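Local coordinates for USG-1 protein homolog (Pseudomonas aeruginosa, PDB 2HJS) that probably acts as an NAD- or NADP-dependent oxidoreductase on aldehyde groups, as in the aspartate-semialdehyde dehydrogenase family, although its true substrate is unproven, at residues A[23-28]-A[325-330]; A[19-24]-A[316-321]. One frame throughout, in Å; residues are numbered along the deposited sequence.

Contact 1 of 2, residues A[23-28]-A[325-330]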
ATOM      1  N   VAL A  23     -10.690 -23.968 -14.646  1.00 47.34           N
ATOM      2  CA  VAL A  23     -11.195 -25.321 -14.868  1.00 46.49           C
ATOM      3  C   VAL A  23     -12.072 -25.760 -13.695  1.00 46.72           C
ATOM      4  O   VAL A  23     -13.150 -26.327 -13.900  1.00 48.25           O
ATOM      5  CB  VAL A  23     -10.049 -26.330 -15.132  1.00 46.36           C
ATOM      6  CG1 VAL A  23     -10.573 -27.761 -15.118  1.00 45.23           C
ATOM      7  CG2 VAL A  23      -9.357 -26.004 -16.479  1.00 43.92           C
ATOM      8  N   GLY A  24     -11.630 -25.508 -12.470  1.00 46.61           N
ATOM      9  CA  GLY A  24     -12.444 -25.824 -11.296  1.00 46.44           C
ATOM     10  C   GLY A  24     -13.783 -25.083 -11.321  1.00 46.78           C
ATOM     11  O   GLY A  24     -14.805 -25.640 -10.944  1.00 47.39           O
ATOM     12  N   LEU A  25     -13.782 -23.829 -11.763  1.00 46.41           N
ATOM     13  CA  LEU A  25     -15.024 -23.067 -11.878  1.00 46.67           C
ATOM     14  C   LEU A  25     -15.991 -23.574 -12.947  1.00 47.14           C
ATOM     15  O   LEU A  25     -17.208 -23.478 -12.761  1.00 46.98           O
ATOM     16  CB  LEU A  25     -14.725 -21.595 -12.142  1.00 46.11           C
ATOM     17  CG  LEU A  25     -14.152 -20.842 -10.946  1.00 47.58           C
ATOM     18  CD1 LEU A  25     -13.679 -19.478 -11.419  1.00 44.86           C
ATOM     19  CD2 LEU A  25     -15.165 -20.729  -9.796  1.00 44.94           C
ATOM     20  N   LEU A  26     -15.459 -24.079 -14.065  1.00 46.48           N
ATOM     21  CA  LEU A  26     -16.284 -24.708 -15.070  1.00 47.63           C
ATOM     22  C   LEU A  26     -17.053 -25.873 -14.463  1.00 47.73           C
ATOM     23  O   LEU A  26     -18.205 -26.091 -14.804  1.00 47.92           O
ATOM     24  CB  LEU A  26     -15.459 -25.194 -16.280  1.00 47.43           C
ATOM     25  CG  LEU A  26     -14.768 -24.087 -17.082  1.00 48.62           C
ATOM     26  CD1 LEU A  26     -13.958 -24.715 -18.221  1.00 48.30           C
ATOM     27  CD2 LEU A  26     -15.773 -23.035 -17.580  1.00 45.54           C
ATOM     28  N   ASP A  27     -16.410 -26.604 -13.558  1.00 47.64           N
ATOM     29  CA  ASP A  27     -17.015 -27.787 -12.949  1.00 47.99           C
ATOM     30  C   ASP A  27     -18.034 -27.321 -11.879  1.00 48.87           C
ATOM     31  O   ASP A  27     -19.219 -27.679 -11.936  1.00 48.08           O
ATOM     32  CB  ASP A  27     -15.886 -28.623 -12.361  1.00 47.87           C
ATOM     33  CG  ASP A  27     -16.356 -29.904 -11.712  1.00 50.34           C
ATOM     34  OD1 ASP A  27     -17.531 -30.329 -11.889  1.00 53.35           O
ATOM     35  OD2 ASP A  27     -15.508 -30.526 -11.031  1.00 51.63           O
ATOM     36  N   GLU A  28     -17.569 -26.479 -10.950  1.00 48.27           N
ATOM     37  CA  GLU A  28     -18.394 -25.901  -9.880  1.00 49.55           C
ATOM     38  C   GLU A  28     -19.703 -25.263 -10.346  1.00 49.29           C
ATOM     39  O   GLU A  28     -20.734 -25.391  -9.679  1.00 48.92           O
ATOM     40  CB  GLU A  28     -17.619 -24.775  -9.190  1.00 49.07           C
ATOM     41  CG  GLU A  28     -17.195 -25.012  -7.784  1.00 52.80           C
ATOM     42  CD  GLU A  28     -16.662 -23.715  -7.134  1.00 58.06           C
ATOM     43  OE1 GLU A  28     -15.415 -23.628  -6.941  1.00 59.72           O
ATOM     44  OE2 GLU A  28     -17.493 -22.790  -6.864  1.00 56.86           O
ATOM     45  N   ASN A 325     -14.401 -13.880 -13.564  1.00 48.83           N
ATOM     46  CA  ASN A 325     -14.846 -12.905 -14.571  1.00 48.99           C
ATOM     47  C   ASN A 325     -14.829 -13.477 -16.002  1.00 49.19           C
ATOM     48  O   ASN A 325     -15.751 -13.233 -16.795  1.00 49.89           O
ATOM     49  CB  ASN A 325     -14.033 -11.604 -14.484  1.00 48.13           C
ATOM     50  CG  ASN A 325     -14.451 -10.733 -13.313  1.00 49.92           C
ATOM     51  OD1 ASN A 325     -15.647 -10.521 -13.085  1.00 50.25           O
ATOM     52  ND2 ASN A 325     -13.459 -10.203 -12.562  1.00 46.53           N
ATOM     53  N   ALA A 326     -13.787 -14.243 -16.328  1.00 49.25           N
ATOM     54  CA  ALA A 326     -13.683 -14.886 -17.633  1.00 49.11           C
ATOM     55  C   ALA A 326     -14.838 -15.886 -17.835  1.00 49.14           C
ATOM     56  O   ALA A 326     -15.469 -15.928 -18.888  1.00 49.92           O
ATOM     57  CB  ALA A 326     -12.321 -15.579 -17.778  1.00 47.73           C
ATOM     58  N   VAL A 327     -15.119 -16.682 -16.815  1.00 49.23           N
ATOM     59  CA  VAL A 327     -16.176 -17.680 -16.901  1.00 48.25           C
ATOM     60  C   VAL A 327     -17.562 -17.006 -17.022  1.00 48.71           C
ATOM     61  O   VAL A 327     -18.385 -17.419 -17.834  1.00 48.72           O
ATOM     62  CB  VAL A 327     -16.125 -18.649 -15.701  1.00 48.55           C
ATOM     63  CG1 VAL A 327     -17.309 -19.613 -15.729  1.00 45.91           C
ATOM     64  CG2 VAL A 327     -14.809 -19.450 -15.696  1.00 47.11           C
ATOM     65  N   LEU A 328     -17.799 -15.963 -16.228  1.00 48.89           N
ATOM     66  CA  LEU A 328     -19.051 -15.213 -16.309  1.00 48.76           C
ATOM     67  C   LEU A 328     -19.297 -14.675 -17.717  1.00 48.94           C
ATOM     68  O   LEU A 328     -20.442 -14.713 -18.202  1.00 49.66           O
ATOM     69  CB  LEU A 328     -19.058 -14.075 -15.282  1.00 48.86           C
ATOM     70  CG  LEU A 328     -19.146 -14.443 -13.795  1.00 48.03           C
ATOM     71  CD1 LEU A 328     -18.956 -13.190 -12.933  1.00 48.75           C
ATOM     72  CD2 LEU A 328     -20.474 -15.099 -13.471  1.00 47.83           C
ATOM     73  N   LEU A 329     -18.230 -14.186 -18.369  1.00 49.05           N
ATOM     74  CA  LEU A 329     -18.257 -13.741 -19.767  1.00 48.45           C
ATOM     75  C   LEU A 329     -18.610 -14.868 -20.714  1.00 49.66           C
ATOM     76  O   LEU A 329     -19.439 -14.692 -21.603  1.00 51.09           O
ATOM     77  CB  LEU A 329     -16.911 -13.098 -20.162  1.00 48.88           C
ATOM     78  CG  LEU A 329     -16.763 -12.508 -21.577  1.00 48.55           C
ATOM     79  CD1 LEU A 329     -17.892 -11.516 -21.879  1.00 45.50           C
ATOM     80  CD2 LEU A 329     -15.388 -11.815 -21.711  1.00 46.42           C
ATOM     81  N   GLY A 330     -18.001 -16.037 -20.516  1.00 49.67           N
ATOM     82  CA  GLY A 330     -18.352 -17.229 -21.256  1.00 49.72           C
ATOM     83  C   GLY A 330     -19.809 -17.633 -21.074  1.00 50.49           C
ATOM     84  O   GLY A 330     -20.463 -18.048 -22.028  1.00 49.39           O
TER

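Contact 2 of 2, residues A[19-24]-A[316-321]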
ATOM      1  N   GLY A  19      -5.443 -20.753 -14.914  1.00 47.60           N
ATOM      2  CA  GLY A  19      -6.048 -21.808 -15.729  1.00 47.49           C
ATOM      3  C   GLY A  19      -6.693 -22.880 -14.880  1.00 47.88           C
ATOM      4  O   GLY A  19      -7.812 -23.306 -15.156  1.00 48.08           O
ATOM      5  N   GLU A  20      -5.981 -23.316 -13.850  1.00 48.20           N
ATOM      6  CA  GLU A  20      -6.474 -24.304 -12.890  1.00 49.55           C
ATOM      7  C   GLU A  20      -7.755 -23.834 -12.157  1.00 48.08           C
ATOM      8  O   GLU A  20      -8.709 -24.602 -11.976  1.00 47.08           O
ATOM      9  CB  GLU A  20      -5.368 -24.582 -11.860  1.00 49.20           C
ATOM     10  CG  GLU A  20      -5.490 -25.881 -11.090  1.00 53.33           C
ATOM     11  CD  GLU A  20      -4.638 -25.916  -9.807  1.00 54.47           C
ATOM     12  OE1 GLU A  20      -3.935 -24.916  -9.493  1.00 61.83           O
ATOM     13  OE2 GLU A  20      -4.701 -26.938  -9.078  1.00 60.53           O
ATOM     14  N   ALA A  21      -7.774 -22.577 -11.723  1.00 47.45           N
ATOM     15  CA  ALA A  21      -8.955 -22.045 -11.037  1.00 47.07           C
ATOM     16  C   ALA A  21     -10.116 -22.027 -12.021  1.00 46.58           C
ATOM     17  O   ALA A  21     -11.236 -22.342 -11.665  1.00 47.96           O
ATOM     18  CB  ALA A  21      -8.685 -20.633 -10.472  1.00 46.05           C
ATOM     19  N   LEU A  22      -9.835 -21.696 -13.272  1.00 46.67           N
ATOM     20  CA  LEU A  22     -10.881 -21.555 -14.259  1.00 47.28           C
ATOM     21  C   LEU A  22     -11.512 -22.917 -14.566  1.00 47.58           C
ATOM     22  O   LEU A  22     -12.732 -23.017 -14.694  1.00 47.78           O
ATOM     23  CB  LEU A  22     -10.335 -20.878 -15.513  1.00 47.26           C
ATOM     24  CG  LEU A  22     -11.368 -20.355 -16.513  1.00 47.71           C
ATOM     25  CD1 LEU A  22     -10.741 -19.251 -17.322  1.00 46.92           C
ATOM     26  CD2 LEU A  22     -11.939 -21.463 -17.441  1.00 45.00           C
ATOM     27  N   VAL A  23     -10.690 -23.968 -14.646  1.00 47.34           N
ATOM     28  CA  VAL A  23     -11.195 -25.321 -14.868  1.00 46.49           C
ATOM     29  C   VAL A  23     -12.072 -25.760 -13.695  1.00 46.72           C
ATOM     30  O   VAL A  23     -13.150 -26.327 -13.900  1.00 48.25           O
ATOM     31  CB  VAL A  23     -10.049 -26.330 -15.132  1.00 46.36           C
ATOM     32  CG1 VAL A  23     -10.573 -27.761 -15.118  1.00 45.23           C
ATOM     33  CG2 VAL A  23      -9.357 -26.004 -16.479  1.00 43.92           C
ATOM     34  N   GLY A  24     -11.630 -25.508 -12.470  1.00 46.61           N
ATOM     35  CA  GLY A  24     -12.444 -25.824 -11.296  1.00 46.44           C
ATOM     36  C   GLY A  24     -13.783 -25.083 -11.321  1.00 46.78           C
ATOM     37  O   GLY A  24     -14.805 -25.640 -10.944  1.00 47.39           O
ATOM     38  N   ASP A 316      -9.834 -12.010  -4.461  1.00 49.20           N
ATOM     39  CA  ASP A 316      -8.986 -13.109  -4.897  1.00 49.01           C
ATOM     40  C   ASP A 316      -8.619 -12.888  -6.378  1.00 48.64           C
ATOM     41  O   ASP A 316      -9.440 -13.101  -7.282  1.00 47.79           O
ATOM     42  CB  ASP A 316      -9.717 -14.448  -4.674  1.00 48.94           C
ATOM     43  CG  ASP A 316      -8.852 -15.657  -4.981  1.00 50.04           C
ATOM     44  OD1 ASP A 316      -7.909 -15.533  -5.812  1.00 50.25           O
ATOM     45  OD2 ASP A 316      -9.132 -16.740  -4.402  1.00 49.46           O
ATOM     46  N   ASN A 317      -7.386 -12.428  -6.614  1.00 48.08           N
ATOM     47  CA  ASN A 317      -6.910 -12.138  -7.963  1.00 47.96           C
ATOM     48  C   ASN A 317      -6.956 -13.348  -8.896  1.00 47.80           C
ATOM     49  O   ASN A 317      -7.214 -13.209 -10.080  1.00 48.30           O
ATOM     50  CB  ASN A 317      -5.489 -11.552  -7.912  1.00 48.24           C
ATOM     51  CG  ASN A 317      -4.508 -12.459  -7.194  1.00 48.98           C
ATOM     52  OD1 ASN A 317      -4.741 -12.888  -6.055  1.00 49.08           O
ATOM     53  ND2 ASN A 317      -3.413 -12.781  -7.873  1.00 48.63           N
ATOM     54  N   VAL A 318      -6.740 -14.542  -8.360  1.00 47.74           N
ATOM     55  CA  VAL A 318      -6.756 -15.740  -9.190  1.00 47.28           C
ATOM     56  C   VAL A 318      -8.175 -16.242  -9.521  1.00 47.96           C
ATOM     57  O   VAL A 318      -8.560 -16.322 -10.695  1.00 47.55           O
ATOM     58  CB  VAL A 318      -5.891 -16.848  -8.570  1.00 47.18           C
ATOM     59  CG1 VAL A 318      -6.045 -18.172  -9.351  1.00 45.87           C
ATOM     60  CG2 VAL A 318      -4.414 -16.394  -8.548  1.00 45.18           C
ATOM     61  N   ARG A 319      -8.932 -16.571  -8.477  1.00 48.44           N
ATOM     62  CA  ARG A 319     -10.268 -17.139  -8.609  1.00 48.30           C
ATOM     63  C   ARG A 319     -11.277 -16.106  -9.124  1.00 48.70           C
ATOM     64  O   ARG A 319     -12.061 -16.418 -10.018  1.00 48.63           O
ATOM     65  CB  ARG A 319     -10.737 -17.675  -7.262  1.00 47.93           C
ATOM     66  CG  ARG A 319     -12.125 -18.336  -7.314  1.00 48.10           C
ATOM     67  CD  ARG A 319     -12.666 -18.587  -5.914  1.00 49.98           C
ATOM     68  NE  ARG A 319     -14.048 -19.074  -5.946  1.00 48.70           N
ATOM     69  CZ  ARG A 319     -14.411 -20.348  -6.142  1.00 50.46           C
ATOM     70  NH1 ARG A 319     -13.493 -21.289  -6.316  1.00 49.35           N
ATOM     71  NH2 ARG A 319     -15.702 -20.680  -6.166  1.00 45.74           N
ATOM     72  N   LYS A 320     -11.265 -14.897  -8.538  1.00 47.98           N
ATOM     73  CA  LYS A 320     -12.283 -13.891  -8.824  1.00 47.75           C
ATOM     74  C   LYS A 320     -11.886 -12.903  -9.940  1.00 47.85           C
ATOM     75  O   LYS A 320     -12.506 -12.893 -10.988  1.00 48.35           O
ATOM     76  CB  LYS A 320     -12.701 -13.130  -7.551  1.00 47.19           C
ATOM     77  CG  LYS A 320     -13.609 -11.902  -7.830  1.00 46.58           C
ATOM     78  CD  LYS A 320     -14.936 -12.344  -8.546  1.00 45.82           C
ATOM     79  CE  LYS A 320     -15.937 -11.201  -8.701  1.00 46.53           C
ATOM     80  NZ  LYS A 320     -16.563 -10.733  -7.426  1.00 46.02           N
ATOM     81  N   GLY A 321     -10.862 -12.080  -9.718  1.00 47.12           N
ATOM     82  CA  GLY A 321     -10.505 -11.034 -10.677  1.00 47.21           C
ATOM     83  C   GLY A 321     -10.267 -11.594 -12.065  1.00 48.06           C
ATOM     84  O   GLY A 321     -10.852 -11.112 -13.034  1.00 48.83           O
TER

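Contact 1 of 2, residues A[23-28]-A[325-330]
Just behind L25 and L26, the two leucines that close on V327, the carbonyl oxygen of G24 takes the amide of E28, N to O 2.9 Å, and more weakly that of D27, N to O 3.2 Å. The amide of D27 also reaches V23 O, so the last turn of helix 17-28 is held by overlapping backbone bonds. Between the two helices themselves there is no hydrogen bond; the meeting is of hydrocarbon alone. V327 comes at the leucine pair with both methyls. Its CG2 lies 4.2 Å from CB of L25, the nearest atom of that leucine, with CD1 only slightly farther off. The L25 side chain also packs on R319, A323 and L324, earlier along the same helix as V327. L26 works differently: its CB does not aim at the partner, but with CG beside the backbone N (chi1 -64°) the branch swings over, and CD2 comes within 4.2 Å of V327 CG2 and equally near CG1. Helix 17-28 is the connecting helix of the first beta-alpha-beta crossover of a Rossmann-type domain, between the neighbouring parallel strands 9-12 and 36-40, while helix 317-336 is the chain's C-terminal helix, returning after almost 300 residues to lie against it. L26 also packs on F31, L36 and F51, so the contact continues the buried apolar layer between this helix and its sheet. With CG1 anti to the backbone N (chi1 175°), V327 turns both methyls to helix 17-28, CG2 to L25 and L26, CG1 to L26. About 121 Å² is buried in total, and the nearest CA atoms, of L26 and V327, are 7.3 Å apart.

Contact 2 of 2, residues A[19-24]-A[316-321]
A21 meets V318 and R319 where the first helix of a Rossmann-type domain passes the start of the C-terminal helix, 317-336. That first helix, 17-28, follows the glycine-rich loop after strand 9-12, the usual dinucleotide-binding element of such folds. Entering the segment at G19, the carbonyl oxygen already accepts V23 N at 3.0 Å. E20 takes no part in the contact; its OE1 forms a salt bridge with R167. A21 then carries the whole contact. Its methyl points at the other helix and sits 3.8 Å from CG1 of V318, with R319 CA at 4.3 Å, close enough for the two backbones to come within 5.6 Å, CA to CA. V318 offers that methyl because CG1 lies anti to its backbone N (chi1 173°). A 1,4-dioxane molecule, probably from the crystallisation liquor, lies beside the V318 side chain. L22 packs on V11 of the sheet and on A323, A326 and V327 farther along helix 317-336. Across from A21, the helix start is capped by D316. Its OD1 receives R319 N at 3.0 Å, nearly straight but from well above the carboxylate plane, and more weakly V318 N; D316 OD2 is held by G290 N. R319's NE pairs with D292. The turn is of the wider pi type: D316 O accepts K320 N at 2.9 Å and G321 N at 3.0 Å, from opposite faces of its carbonyl plane.

Contacts 1 and 2 join the same two helices, 17-28 and 317-336, at places whose centres are 8 Å apart. Contact 1 is buried and built from branched aliphatic side chains, with the nearest CA atoms farther apart than in contact 2; contact 2 is smaller, partly open to solvent, and its closer backbones are consistent with the small A21 on one side. Polar chemistry gathers around contact 2, at the capped helix start, whereas contact 1 lies further along the C-terminal helix. L22 bridges the two, its CG 3.7 Å from V327 CG2. So does a salt bridge, E28 OE2 to R319 NH2 at 2.9 Å, linking the far end of the first helix to the first turn of the second.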